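Side-chain contacts in putative sugar isomerase (Parabacteroides distasonis, PDB 3LMZ), which probably interconverts isomers of a sugar, using a xylose isomerase-like TIM barrel: residues Tyr25-Phe30 / Leu241-Ser246; Cys161-His166 / Ser229-Lys234. All blocks are in the same frame, centred on the assembly; numbering follows the deposited sequence. Where two conformers were deposited one is given.

Contact 1: residues Tyr25-Phe30 / Leu241-Ser246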
ATOM      1  N   TYR A  25      -4.843  17.485   6.426  1.00 12.51           N
ATOM      2  CA  TYR A  25      -3.735  17.531   7.378  1.00 12.22           C
ATOM      3  C   TYR A  25      -2.612  16.553   7.034  1.00 12.53           C
ATOM      4  O   TYR A  25      -1.441  16.770   7.386  1.00 13.82           O
ATOM      5  CB  TYR A  25      -4.223  17.323   8.804  1.00 13.56           C
ATOM      6  CG  TYR A  25      -3.202  17.516   9.872  1.00 14.78           C
ATOM      7  CD1 TYR A  25      -2.705  18.782  10.133  1.00 15.56           C
ATOM      8  CD2 TYR A  25      -2.784  16.458  10.664  1.00 16.57           C
ATOM      9  CE1 TYR A  25      -1.787  18.980  11.173  1.00 17.86           C
ATOM     10  CE2 TYR A  25      -1.909  16.654  11.714  1.00 16.08           C
ATOM     11  CZ  TYR A  25      -1.399  17.945  11.920  1.00 17.86           C
ATOM     12  OH  TYR A  25      -0.526  18.266  12.968  1.00 21.94           O
ATOM     13  N   THR A  26      -2.973  15.457   6.340  1.00 12.61           N
ATOM     14  CA  THR A  26      -1.919  14.551   5.857  1.00 12.18           C
ATOM     15  C   THR A  26      -0.781  15.312   5.154  1.00 13.32           C
ATOM     16  O   THR A  26       0.392  14.929   5.230  1.00 15.36           O
ATOM     17  CB  THR A  26      -2.517  13.522   4.939  1.00 11.37           C
ATOM     18  OG1 THR A  26      -3.431  12.726   5.686  1.00 12.86           O
ATOM     19  CG2 THR A  26      -1.457  12.617   4.307  1.00 13.50           C
ATOM     20  N   PHE A  27      -1.169  16.377   4.395  1.00 11.95           N
ATOM     21  CA  PHE A  27      -0.270  17.183   3.589  1.00 13.60           C
ATOM     22  C   PHE A  27      -0.051  18.566   4.210  1.00 14.07           C
ATOM     23  O   PHE A  27       0.298  19.498   3.490  1.00 13.88           O
ATOM     24  CB  PHE A  27      -0.853  17.265   2.166  1.00 13.72           C
ATOM     25  CG  PHE A  27      -0.769  15.975   1.420  1.00 12.30           C
ATOM     26  CD1 PHE A  27       0.411  15.591   0.792  1.00 16.14           C
ATOM     27  CD2 PHE A  27      -1.841  15.095   1.404  1.00 15.19           C
ATOM     28  CE1 PHE A  27       0.501  14.376   0.131  1.00 18.74           C
ATOM     29  CE2 PHE A  27      -1.727  13.877   0.739  1.00 15.06           C
ATOM     30  CZ  PHE A  27      -0.563  13.523   0.144  1.00 14.91           C
ATOM     31  N   VAL A  28      -0.018  18.689   5.538  1.00 13.81           N
ATOM     32  CA  VAL A  28       0.221  19.989   6.168  1.00 12.82           C
ATOM     33  C   VAL A  28       1.554  20.588   5.773  1.00 14.46           C
ATOM     34  O   VAL A  28       1.682  21.811   5.710  1.00 14.37           O
ATOM     35  CB  VAL A  28       0.107  19.894   7.707  1.00 15.49           C
ATOM     36  CG1 VAL A  28       1.210  18.975   8.330  1.00 13.97           C
ATOM     37  CG2 VAL A  28       0.110  21.302   8.378  1.00 15.35           C
ATOM     38  N   ASN A  29       2.561  19.742   5.480  1.00 14.19           N
ATOM     39  CA  ASN A  29       3.872  20.209   5.121  1.00 14.44           C
ATOM     40  C   ASN A  29       4.119  20.389   3.602  1.00 14.54           C
ATOM     41  O   ASN A  29       5.270  20.689   3.179  1.00 17.61           O
ATOM     42  CB  ASN A  29       4.958  19.292   5.731  1.00 17.09           C
ATOM     43  CG  ASN A  29       5.022  19.407   7.258  1.00 14.53           C
ATOM     44  OD1 ASN A  29       4.923  20.509   7.783  1.00 17.60           O
ATOM     45  ND2 ASN A  29       5.122  18.297   7.948  1.00 16.98           N
ATOM     46  N   PHE A  30       3.061  20.197   2.789  1.00 13.43           N
ATOM     47  CA  PHE A  30       3.126  20.199   1.345  1.00 14.62           C
ATOM     48  C   PHE A  30       2.118  21.105   0.688  1.00 14.19           C
ATOM     49  O   PHE A  30       1.023  21.320   1.233  1.00 15.82           O
ATOM     50  CB  PHE A  30       3.027  18.777   0.808  1.00 14.69           C
ATOM     51  CG  PHE A  30       4.139  17.915   1.351  1.00 14.29           C
ATOM     52  CD1 PHE A  30       5.410  17.973   0.803  1.00 14.73           C
ATOM     53  CD2 PHE A  30       3.974  17.238   2.523  1.00 16.99           C
ATOM     54  CE1 PHE A  30       6.488  17.264   1.343  1.00 17.04           C
ATOM     55  CE2 PHE A  30       5.028  16.532   3.089  1.00 15.42           C
ATOM     56  CZ  PHE A  30       6.307  16.546   2.497  1.00 14.94           C
ATOM     57  N   LEU A 241       5.714   7.335   1.488  0.50 14.78           N
ATOM     58  CA  LEU A 241       5.787   5.893   1.532  0.50 12.12           C
ATOM     59  C   LEU A 241       4.717   5.266   2.440  0.50 13.69           C
ATOM     60  O   LEU A 241       4.126   4.236   2.133  0.50 14.33           O
ATOM     61  CB  LEU A 241       7.207   5.457   1.939  0.50 13.63           C
ATOM     62  CG  LEU A 241       7.704   4.102   1.458  0.50 12.25           C
ATOM     63  CD1 LEU A 241       8.097   4.096  -0.024  0.50 14.94           C
ATOM     64  CD2 LEU A 241       8.866   3.747   2.357  0.50 11.09           C
ATOM     65  N   GLY A 242       4.464   5.924   3.573  1.00 12.85           N
ATOM     66  CA  GLY A 242       3.467   5.468   4.529  1.00 13.52           C
ATOM     67  C   GLY A 242       2.035   5.699   4.080  1.00 11.52           C
ATOM     68  O   GLY A 242       1.143   4.875   4.303  1.00 12.87           O
ATOM     69  N   ILE A 243       1.820   6.855   3.467  1.00 12.08           N
ATOM     70  CA  ILE A 243       0.526   7.177   2.835  1.00 12.67           C
ATOM     71  C   ILE A 243       0.185   6.075   1.829  1.00 13.44           C
ATOM     72  O   ILE A 243      -0.885   5.448   1.874  1.00 13.14           O
ATOM     73  CB  ILE A 243       0.525   8.557   2.155  1.00 12.93           C
ATOM     74  CG1 ILE A 243       0.585   9.697   3.189  1.00 12.10           C
ATOM     75  CG2 ILE A 243      -0.732   8.662   1.306  1.00 13.53           C
ATOM     76  CD1 ILE A 243       0.996  11.038   2.547  1.00 13.81           C
ATOM     77  N   ALA A 244       1.134   5.748   0.969  1.00 13.97           N
ATOM     78  CA  ALA A 244       0.855   4.788  -0.150  1.00 14.33           C
ATOM     79  C   ALA A 244       0.670   3.367   0.334  1.00 12.40           C
ATOM     80  O   ALA A 244      -0.269   2.703  -0.070  1.00 13.96           O
ATOM     81  CB  ALA A 244       2.011   4.856  -1.175  1.00 14.93           C
ATOM     82  N   GLU A 245       1.478   2.953   1.331  1.00 11.62           N
ATOM     83  CA  GLU A 245       1.267   1.629   1.913  1.00 10.88           C
ATOM     84  C   GLU A 245      -0.097   1.547   2.576  1.00 12.08           C
ATOM     85  O   GLU A 245      -0.825   0.572   2.430  1.00 13.09           O
ATOM     86  CB  GLU A 245       2.329   1.308   2.975  1.00 13.15           C
ATOM     87  CG  GLU A 245       2.149  -0.065   3.632  1.00 13.83           C
ATOM     88  CD  GLU A 245       3.205  -0.421   4.677  1.00 14.35           C
ATOM     89  OE1 GLU A 245       4.295   0.232   4.648  1.00 15.53           O
ATOM     90  OE2 GLU A 245       2.935  -1.378   5.433  1.00 13.99           O
ATOM     91  N   SER A 246      -0.489   2.602   3.311  1.00 12.51           N
ATOM     92  CA  SER A 246      -1.753   2.585   4.005  1.00 11.36           C
ATOM     93  C   SER A 246      -2.926   2.501   3.011  1.00 10.66           C
ATOM     94  O   SER A 246      -3.928   1.782   3.259  1.00 13.18           O
ATOM     95  CB  SER A 246      -1.910   3.862   4.810  1.00 11.14           C
ATOM     96  OG  SER A 246      -1.005   4.000   5.885  1.00 13.26           O
TER
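The side chains of T26 and I243 point at each other end to end, closing a buried apolar joint in the TIM barrel between the loop after strand 19-22 and helix 240-256. The methyl CG2 of T26 meets CD1 of I243 at 3.4 Å, closer than carbons usually pack, and CG1 of I243 lies just behind. T26 has CG2 anti to the backbone N and OG1 beside it (chi1 -64°). This turns the methyl toward the helix and leaves OG1 to bond with the backbone of L230 and Y232. F27 reaches the same isoleucine at a slant: its CZ is 3.8 Å from I243 CD1, the ring turned neither squarely face-on nor edge-on. The F27 side chain also touches M22 of strand 19-22 and T35, T38 and L39 of helix 32-41. I243 touches M22 as well; its CD1 is the atom shared by T26 and F27. The loop then folds back in a type I turn from F27 to F30, where F30 N bonds F27 O. Within helix 240-256, the carbonyl O of G242 accepts from S246, one turn later, through two donors on opposite faces of its plane: S246 N, and S246 OG, where OG lies 2.8 Å from G242 O.

Contact 2: residues Cys161-His166 / Ser229-Lys234. With CIT (citric acid), chain B.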
ATOM      1  N   CYS A 161     -17.270  13.680  12.664  1.00 12.83           N
ATOM      2  CA  CYS A 161     -16.211  13.104  11.826  1.00 12.45           C
ATOM      3  C   CYS A 161     -15.634  12.015  12.726  1.00 14.29           C
ATOM      4  O   CYS A 161     -14.920  12.278  13.724  1.00 14.80           O
ATOM      5  CB  CYS A 161     -15.158  14.168  11.426  1.00 12.23           C
ATOM      6  SG  CYS A 161     -13.812  13.319  10.625  1.00 17.06           S
ATOM      7  N   LEU A 162     -16.060  10.790  12.412  1.00 14.31           N
ATOM      8  CA  LEU A 162     -15.665   9.634  13.221  1.00 14.04           C
ATOM      9  C   LEU A 162     -14.209   9.372  12.901  1.00 13.17           C
ATOM     10  O   LEU A 162     -13.865   8.864  11.838  1.00 14.33           O
ATOM     11  CB  LEU A 162     -16.493   8.377  12.957  1.00 17.78           C
ATOM     12  CG  LEU A 162     -16.005   7.104  13.631  1.00 16.56           C
ATOM     13  CD1 LEU A 162     -15.994   7.233  15.118  1.00 18.27           C
ATOM     14  CD2 LEU A 162     -16.850   5.961  13.142  1.00 18.78           C
ATOM     15  N   ASP A 163     -13.344   9.643  13.868  1.00 12.11           N
ATOM     16  CA  ASP A 163     -11.897   9.397  13.716  1.00 13.71           C
ATOM     17  C   ASP A 163     -11.643   8.060  14.415  1.00 13.98           C
ATOM     18  O   ASP A 163     -11.639   7.938  15.639  1.00 13.03           O
ATOM     19  CB  ASP A 163     -11.102  10.547  14.337  1.00 15.69           C
ATOM     20  CG  ASP A 163      -9.593  10.436  14.083  1.00 17.35           C
ATOM     21  OD1 ASP A 163      -9.064   9.315  14.327  1.00 15.28           O
ATOM     22  OD2 ASP A 163      -9.035  11.481  13.596  1.00 16.20           O
ATOM     23  N   VAL A 164     -11.356   7.052  13.627  1.00 13.05           N
ATOM     24  CA  VAL A 164     -11.309   5.714  14.163  1.00 13.14           C
ATOM     25  C   VAL A 164     -10.091   5.551  15.085  1.00 13.29           C
ATOM     26  O   VAL A 164     -10.154   4.833  16.084  1.00 14.79           O
ATOM     27  CB  VAL A 164     -11.322   4.691  13.048  1.00 15.69           C
ATOM     28  CG1 VAL A 164     -12.603   4.879  12.197  1.00 17.81           C
ATOM     29  CG2 VAL A 164     -10.023   4.666  12.139  1.00 14.93           C
ATOM     30  N   GLY A 165      -8.998   6.260  14.760  1.00 13.31           N
ATOM     31  CA  GLY A 165      -7.781   6.150  15.530  1.00 14.32           C
ATOM     32  C   GLY A 165      -7.904   6.817  16.871  1.00 14.47           C
ATOM     33  O   GLY A 165      -7.558   6.252  17.927  1.00 14.46           O
ATOM     34  N   HIS A 166      -8.378   8.057  16.874  1.00 13.52           N
ATOM     35  CA  HIS A 166      -8.590   8.746  18.146  1.00 15.12           C
ATOM     36  C   HIS A 166      -9.651   8.074  19.024  1.00 13.08           C
ATOM     37  O   HIS A 166      -9.495   8.024  20.254  1.00 14.04           O
ATOM     38  CB  HIS A 166      -8.937  10.209  17.926  1.00 14.49           C
ATOM     39  CG  HIS A 166      -7.787  10.999  17.424  1.00 15.43           C
ATOM     40  ND1 HIS A 166      -6.492  10.780  17.875  1.00 19.08           N
ATOM     41  CD2 HIS A 166      -7.720  12.020  16.534  1.00 20.38           C
ATOM     42  CE1 HIS A 166      -5.683  11.640  17.276  1.00 26.44           C
ATOM     43  NE2 HIS A 166      -6.397  12.389  16.451  1.00 21.54           N
ATOM     44  N   SER A 229     -11.550   9.244   4.800  1.00 12.57           N
ATOM     45  CA  SER A 229     -10.460  10.138   4.430  1.00 12.23           C
ATOM     46  C   SER A 229      -9.224   9.828   5.256  1.00 12.00           C
ATOM     47  O   SER A 229      -9.254   9.834   6.494  1.00 12.83           O
ATOM     48  CB  SER A 229     -10.910  11.571   4.617  1.00 14.49           C
ATOM     49  OG  SER A 229     -11.794  11.844   3.532  1.00 15.28           O
ATOM     50  N   LEU A 230      -8.148   9.441   4.574  1.00 12.91           N
ATOM     51  CA  LEU A 230      -6.934   9.105   5.276  1.00 13.95           C
ATOM     52  C   LEU A 230      -6.274  10.304   5.887  1.00 13.39           C
ATOM     53  O   LEU A 230      -5.990  11.289   5.223  1.00 12.71           O
ATOM     54  CB  LEU A 230      -5.923   8.371   4.343  1.00 13.74           C
ATOM     55  CG  LEU A 230      -4.540   8.091   4.934  1.00 14.51           C
ATOM     56  CD1 LEU A 230      -4.601   7.124   6.086  1.00 16.52           C
ATOM     57  CD2 LEU A 230      -3.527   7.630   3.835  1.00 15.56           C
ATOM     58  N   GLU A 231      -6.073  10.237   7.192  1.00 13.73           N
ATOM     59  CA  GLU A 231      -5.346  11.277   7.930  1.00 14.05           C
ATOM     60  C   GLU A 231      -4.102  10.644   8.520  1.00 14.92           C
ATOM     61  O   GLU A 231      -4.105  10.017   9.583  1.00 14.27           O
ATOM     62  CB  GLU A 231      -6.214  11.923   9.006  1.00 14.38           C
ATOM     63  CG  GLU A 231      -5.558  13.133   9.615  1.00 15.10           C
ATOM     64  CD  GLU A 231      -6.508  13.937  10.483  1.00 18.78           C
ATOM     65  OE1 GLU A 231      -7.050  13.354  11.471  1.00 16.81           O
ATOM     66  OE2 GLU A 231      -6.682  15.131  10.186  1.00 17.58           O
ATOM     67  N   TYR A 232      -3.026  10.750   7.762  1.00 13.68           N
ATOM     68  CA  TYR A 232      -1.762  10.064   8.063  1.00 14.69           C
ATOM     69  C   TYR A 232      -0.817  10.947   8.857  1.00 13.06           C
ATOM     70  O   TYR A 232      -0.378  11.990   8.356  1.00 16.49           O
ATOM     71  CB  TYR A 232      -1.049   9.583   6.782  1.00 15.92           C
ATOM     72  CG  TYR A 232       0.056   8.636   7.072  1.00 14.09           C
ATOM     73  CD1 TYR A 232      -0.240   7.381   7.522  1.00 13.05           C
ATOM     74  CD2 TYR A 232       1.360   8.966   6.874  1.00 14.99           C
ATOM     75  CE1 TYR A 232       0.805   6.453   7.872  1.00 15.09           C
ATOM     76  CE2 TYR A 232       2.412   8.047   7.152  1.00 12.58           C
ATOM     77  CZ  TYR A 232       2.116   6.824   7.694  1.00 14.14           C
ATOM     78  OH  TYR A 232       3.137   5.925   7.973  1.00 14.54           O
ATOM     79  N   GLU A 233      -0.562  10.588  10.132  1.00 14.11           N
ATOM     80  CA  GLU A 233       0.135  11.449  11.099  1.00 15.86           C
ATOM     81  C   GLU A 233       1.405  10.808  11.625  1.00 17.42           C
ATOM     82  O   GLU A 233       1.741  10.846  12.791  1.00 21.35           O
ATOM     83  CB  GLU A 233      -0.789  11.796  12.279  1.00 16.54           C
ATOM     84  CG  GLU A 233      -2.111  12.419  11.808  1.00 21.46           C
ATOM     85  CD  GLU A 233      -3.196  12.606  12.888  1.00 22.80           C
ATOM     86  OE1 GLU A 233      -3.447  11.727  13.825  1.00 26.16           O
ATOM     87  OE2 GLU A 233      -3.859  13.655  12.712  1.00 20.00           O
ATOM     88  N   LYS A 234       2.118  10.184  10.742  1.00 13.79           N
ATOM     89  CA  LYS A 234       3.427   9.616  10.995  1.00 15.37           C
ATOM     90  C   LYS A 234       4.356  10.119   9.903  1.00 13.57           C
ATOM     91  O   LYS A 234       3.919  10.319   8.758  1.00 13.75           O
ATOM     92  CB  LYS A 234       3.317   8.104  10.944  1.00 13.56           C
ATOM     93  CG  LYS A 234       4.675   7.355  10.942  1.00 14.89           C
ATOM     94  CD  LYS A 234       4.523   5.887  11.115  1.00 13.91           C
ATOM     95  CE  LYS A 234       5.886   5.120  11.057  1.00 13.82           C
ATOM     96  NZ  LYS A 234       5.667   3.670  11.410  1.00 15.08           N
TER
HETATM   97  C1  CIT B   1      -6.106  15.407  14.389  1.00 16.95           C
HETATM   98  O1  CIT B   1      -5.577  14.260  14.409  1.00 19.91           O
HETATM   99  O2  CIT B   1      -7.055  15.640  15.195  1.00 19.68           O
HETATM  100  C2  CIT B   1      -5.582  16.496  13.461  1.00 16.19           C
HETATM  101  C3  CIT B   1      -6.670  17.408  12.914  1.00 15.92           C
HETATM  102  O7  CIT B   1      -7.671  16.748  12.108  1.00 16.79           O
HETATM  103  C4  CIT B   1      -5.872  18.377  12.034  1.00 19.29           C
HETATM  104  C5  CIT B   1      -6.718  19.349  11.289  1.00 20.73           C
HETATM  105  O3  CIT B   1      -6.989  19.145  10.104  1.00 19.85           O
HETATM  106  O4  CIT B   1      -7.175  20.358  11.884  1.00 26.43           O
HETATM  107  C6  CIT B   1      -7.421  18.224  13.988  1.00 19.36           C
HETATM  108  O5  CIT B   1      -6.734  18.878  14.836  1.00 19.98           O
HETATM  109  O6  CIT B   1      -8.711  18.168  14.019  1.00 18.24           O
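Two carboxylates approach without a bond between them, OD2 of D163 lying 3.5 Å from OE1 of E231, at the C-terminal ends of strands 158-163 and 227-230, where TIM barrels carry their active sites. The two acidic side chains cross at about a right angle. K191 probably offsets this crowding of negative charge, since it forms salt bridges to both of these oxygens and to E233 OE1; H132 NE2 also bonds D163 OD2. E231 sends its CG anti to the backbone N (chi1 -171°) and runs on extended, which carries its carboxylate into the pocket. There a citrate, probably from the crystallisation liquor, donates from O7 to E231 OE2 at 2.7 Å. H166, from 161-166, has its ring plane 49° from the carboxylate plane of E233. Its NE2 donates to citrate O1 at 2.9 Å, a fairly straight bond (166°) made at the ring edge. The same citrate oxygen, O1, is 2.5 Å from E233 OE2. Replacing H166 with an alanine would probably leave citrate O1 without its imidazole donor and open a gap beside E233. Y84, H132, H134 and K50 also bond the citrate, consistent with a polar sugar site. At the start of helix 164-169, D163 is the N-cap: its OD1 accepts from H166 N at 2.9 Å, the N-H coming from above the carboxylate plane.

In the fold
The centres of the two contacts lie about 12 Å apart in the same TIM barrel. Along the chain, contact 2 is nested within the span closed by contact 1: 25-30 comes first, then 161-166, 229-234 and 241-246. Strand 227-230 pairs in parallel with strand 19-22, which leads into 25-30, and is followed in the chain by helix 240-256. The contacts meet directly, through T26 on one side and through L230 and Y232, both packed on I243, on the other. Contact 1 thus joins the loop after strand 19-22 to outer helix 240-256, while contact 2 faces the citrate pocket nearer the centre of the chain.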